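Local coordinates for protein histidine acid phosphatase (Bifidobacterium longum subsp. infantis, PDB 6RXD) that probably removes phosphate groups from inositol polyphosphates such as phytate, acting as a histidine acid phosphatase of the MINPP type, at residues V235-A240 against A342-W347. Sequence-based numbering, arbitrary orientation.
Sequences VDVKRA and ARMFAW
V237 and M344 meet because of how each is turned: V237 sets CG1 anti to its backbone N (chi1 173°), which leaves CG2 beside that N, while M344 bends at chi2 and again at chi3 (-57°), bringing its methyl across to the side of V237. The methyl, CE, settles 3.5 Å from V237 CG2 and also touches D236 CB at 4.0 Å. V237 CG2 has a second neighbour in W347, whose six-membered ring offers its edge, with CZ3 3.7 Å away and the methyl carbon lying in the ring plane. The indole is anchored at its other end by a hydrogen bond from NE1 to the carbonyl of Y427.

On the other flank F345 swings its ring across to the A240 end of 235-240. Its CE1 lies 3.9 Å from A240 CB, and CZ comes 3.6 Å from A240 O; the oxygens of V237 and A240 both lie at the ring edge, near its plane. The V237 carbonyl already accepts a hydrogen bond from S241 OG. A serine in place of F345 would probably take the ring away from A240 CB and open a gap between A240 and the side chains of M306 and L244, which also touch F345.

A240 CB lies 4.2 Å from M344 CB. The axes of the two segments pass 9.4 Å apart at a crossing angle of -132°. This is apolar helix-helix packing of 235-245 against 339-357 in the helical part of a branch-2 histidine phosphatase, beside D341 and D243, which bind zinc in another structure of this protein.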
ATOM      1  N   VAL A 235       9.786  -2.345 -26.051  1.00 19.96           N
ATOM      2  CA  VAL A 235       9.143  -1.871 -27.276  1.00 21.34           C
ATOM      3  C   VAL A 235       7.627  -2.052 -27.232  1.00 19.84           C
ATOM      4  O   VAL A 235       6.872  -1.234 -27.774  1.00 23.04           O
ATOM      5  CB  VAL A 235       9.738  -2.576 -28.520  1.00 25.95           C
ATOM      6  CG1 VAL A 235       8.990  -2.185 -29.779  1.00 32.27           C
ATOM      7  CG2 VAL A 235      11.212  -2.242 -28.653  1.00 28.96           C
ATOM      8  N   ASP A 236       7.171  -3.123 -26.590  1.00 21.25           N
ATOM      9  CA  ASP A 236       5.738  -3.380 -26.500  1.00 19.83           C
ATOM     10  C   ASP A 236       4.997  -2.358 -25.623  1.00 18.69           C
ATOM     11  O   ASP A 236       3.832  -2.033 -25.895  1.00 19.88           O
ATOM     12  CB  ASP A 236       5.457  -4.811 -26.037  1.00 24.42           C
ATOM     13  CG  ASP A 236       5.815  -5.845 -27.096  1.00 35.08           C
ATOM     14  OD1 ASP A 236       5.963  -7.032 -26.744  1.00 34.43           O
ATOM     15  OD2 ASP A 236       5.953  -5.464 -28.279  1.00 41.36           O
ATOM     16  N   VAL A 237       5.663  -1.837 -24.597  1.00 19.03           N
ATOM     17  CA  VAL A 237       5.067  -0.755 -23.809  1.00 16.42           C
ATOM     18  C   VAL A 237       4.944   0.503 -24.673  1.00 15.74           C
ATOM     19  O   VAL A 237       3.938   1.219 -24.607  1.00 14.05           O
ATOM     20  CB  VAL A 237       5.837  -0.470 -22.499  1.00 21.93           C
ATOM     21  CG1 VAL A 237       5.283   0.776 -21.814  1.00 16.98           C
ATOM     22  CG2 VAL A 237       5.743  -1.664 -21.549  1.00 19.91           C
ATOM     23  N   LYS A 238       5.954   0.756 -25.504  1.00 16.32           N
ATOM     24  CA  LYS A 238       5.898   1.903 -26.409  1.00 16.95           C
ATOM     25  C   LYS A 238       4.777   1.727 -27.430  1.00 17.38           C
ATOM     26  O   LYS A 238       4.068   2.679 -27.770  1.00 15.44           O
ATOM     27  CB  LYS A 238       7.254   2.134 -27.078  1.00 24.35           C
ATOM     28  CG  LYS A 238       8.300   2.626 -26.077  1.00 27.38           C
ATOM     29  CD  LYS A 238       9.674   2.806 -26.690  1.00 35.64           C
ATOM     30  CE  LYS A 238      10.673   3.222 -25.616  1.00 41.97           C
ATOM     31  NZ  LYS A 238      10.137   4.341 -24.788  1.00 49.71           N
ATOM     32  N   ARG A 239       4.609   0.502 -27.915  1.00 16.07           N
ATOM     33  CA  ARG A 239       3.517   0.217 -28.843  0.59 16.24           C
ATOM     34  C   ARG A 239       2.170   0.432 -28.159  1.00 16.97           C
ATOM     35  O   ARG A 239       1.267   1.035 -28.738  1.00 16.54           O
ATOM     36  CB  ARG A 239       3.623  -1.210 -29.395  0.59 21.16           C
ATOM     37  CG  ARG A 239       4.780  -1.400 -30.352  0.59 20.47           C
ATOM     38  CD  ARG A 239       5.054  -2.875 -30.601  0.59 20.88           C
ATOM     39  NE  ARG A 239       3.965  -3.529 -31.319  0.59 27.96           N
ATOM     40  CZ  ARG A 239       3.835  -4.847 -31.433  0.59 27.22           C
ATOM     41  NH1 ARG A 239       2.812  -5.360 -32.103  0.59 19.71           N
ATOM     42  NH2 ARG A 239       4.723  -5.653 -30.863  0.59 27.21           N
ATOM     43  N   ALA A 240       2.044  -0.035 -26.919  1.00 13.01           N
ATOM     44  CA  ALA A 240       0.809   0.124 -26.150  1.00 13.97           C
ATOM     45  C   ALA A 240       0.519   1.591 -25.894  1.00 14.39           C
ATOM     46  O   ALA A 240      -0.638   2.010 -25.860  1.00 14.47           O
ATOM     47  CB  ALA A 240       0.908  -0.614 -24.836  1.00 14.62           C
ATOM     48  N   ALA A 342      -3.501  -1.508 -20.550  1.00 14.29           N
ATOM     49  CA  ALA A 342      -3.449  -1.281 -19.100  1.00 13.49           C
ATOM     50  C   ALA A 342      -2.560  -2.315 -18.415  1.00 15.22           C
ATOM     51  O   ALA A 342      -1.806  -1.987 -17.493  1.00 16.21           O
ATOM     52  CB  ALA A 342      -4.859  -1.298 -18.476  1.00 16.04           C
ATOM     53  N   ARG A 343      -2.645  -3.564 -18.865  1.00 14.36           N
ATOM     54  CA  ARG A 343      -1.838  -4.634 -18.294  0.57 14.90           C
ATOM     55  C   ARG A 343      -0.345  -4.363 -18.516  1.00 13.68           C
ATOM     56  O   ARG A 343       0.472  -4.603 -17.636  1.00 15.00           O
ATOM     57  CB  ARG A 343      -2.260  -5.977 -18.902  0.57 15.88           C
ATOM     58  CG  ARG A 343      -1.458  -7.185 -18.450  0.57 17.58           C
ATOM     59  CD  ARG A 343      -1.899  -8.423 -19.237  0.57 13.89           C
ATOM     60  NE  ARG A 343      -1.125  -9.604 -18.873  0.57 22.75           N
ATOM     61  CZ  ARG A 343       0.027  -9.936 -19.440  0.57 21.48           C
ATOM     62  NH1 ARG A 343       0.671 -11.026 -19.046  0.57 26.59           N
ATOM     63  NH2 ARG A 343       0.534  -9.176 -20.404  0.57 21.30           N
ATOM     64  N   MET A 344       0.003  -3.850 -19.698  1.00 13.81           N
ATOM     65  CA  MET A 344       1.390  -3.474 -19.980  0.94 16.85           C
ATOM     66  C   MET A 344       1.856  -2.348 -19.054  1.00 14.01           C
ATOM     67  O   MET A 344       2.979  -2.376 -18.550  1.00 13.81           O
ATOM     68  CB  MET A 344       1.568  -3.029 -21.438  1.00 17.19           C
ATOM     69  CG  MET A 344       1.353  -4.128 -22.463  1.00 28.69           C
ATOM     70  SD  MET A 344       2.493  -5.499 -22.235  0.63 26.00           S
ATOM     71  CE  MET A 344       4.067  -4.650 -22.340  0.86 26.12           C
ATOM     72  N   PHE A 345       1.011  -1.336 -18.861  1.00 12.08           N
ATOM     73  CA  PHE A 345       1.370  -0.205 -18.002  1.00 12.35           C
ATOM     74  C   PHE A 345       1.473  -0.632 -16.544  1.00 14.33           C
ATOM     75  O   PHE A 345       2.346  -0.163 -15.808  1.00 12.69           O
ATOM     76  CB  PHE A 345       0.344   0.923 -18.154  1.00 12.61           C
ATOM     77  CG  PHE A 345       0.150   1.371 -19.580  1.00 16.38           C
ATOM     78  CD1 PHE A 345       1.229   1.438 -20.445  1.00 19.61           C
ATOM     79  CD2 PHE A 345      -1.116   1.680 -20.063  1.00 17.55           C
ATOM     80  CE1 PHE A 345       1.057   1.839 -21.767  1.00 23.24           C
ATOM     81  CE2 PHE A 345      -1.297   2.071 -21.391  1.00 18.85           C
ATOM     82  CZ  PHE A 345      -0.201   2.151 -22.240  1.00 21.96           C
ATOM     83  N   ALA A 346       0.576  -1.525 -16.132  1.00 11.48           N
ATOM     84  CA  ALA A 346       0.643  -2.101 -14.794  1.00 11.46           C
ATOM     85  C   ALA A 346       1.948  -2.848 -14.582  1.00 13.57           C
ATOM     86  O   ALA A 346       2.527  -2.789 -13.503  1.00 13.43           O
ATOM     87  CB  ALA A 346      -0.545  -3.038 -14.547  1.00 14.97           C
ATOM     88  N   TRP A 347       2.402  -3.572 -15.598  1.00 10.56           N
ATOM     89  CA  TRP A 347       3.679  -4.269 -15.459  1.00 11.46           C
ATOM     90  C   TRP A 347       4.807  -3.275 -15.307  1.00 14.00           C
ATOM     91  O   TRP A 347       5.684  -3.461 -14.474  1.00 13.70           O
ATOM     92  CB  TRP A 347       3.947  -5.172 -16.658  1.00 10.99           C
ATOM     93  CG  TRP A 347       5.359  -5.642 -16.720  1.00 11.36           C
ATOM     94  CD1 TRP A 347       5.974  -6.540 -15.880  1.00 12.77           C
ATOM     95  CD2 TRP A 347       6.341  -5.267 -17.692  1.00 13.28           C
ATOM     96  NE1 TRP A 347       7.285  -6.724 -16.268  1.00 13.22           N
ATOM     97  CE2 TRP A 347       7.532  -5.955 -17.378  1.00 15.89           C
ATOM     98  CE3 TRP A 347       6.336  -4.397 -18.785  1.00 18.73           C
ATOM     99  CZ2 TRP A 347       8.702  -5.816 -18.133  1.00 17.88           C
ATOM    100  CZ3 TRP A 347       7.505  -4.252 -19.533  1.00 22.69           C
ATOM    101  CH2 TRP A 347       8.667  -4.959 -19.203  1.00 22.09           C
TER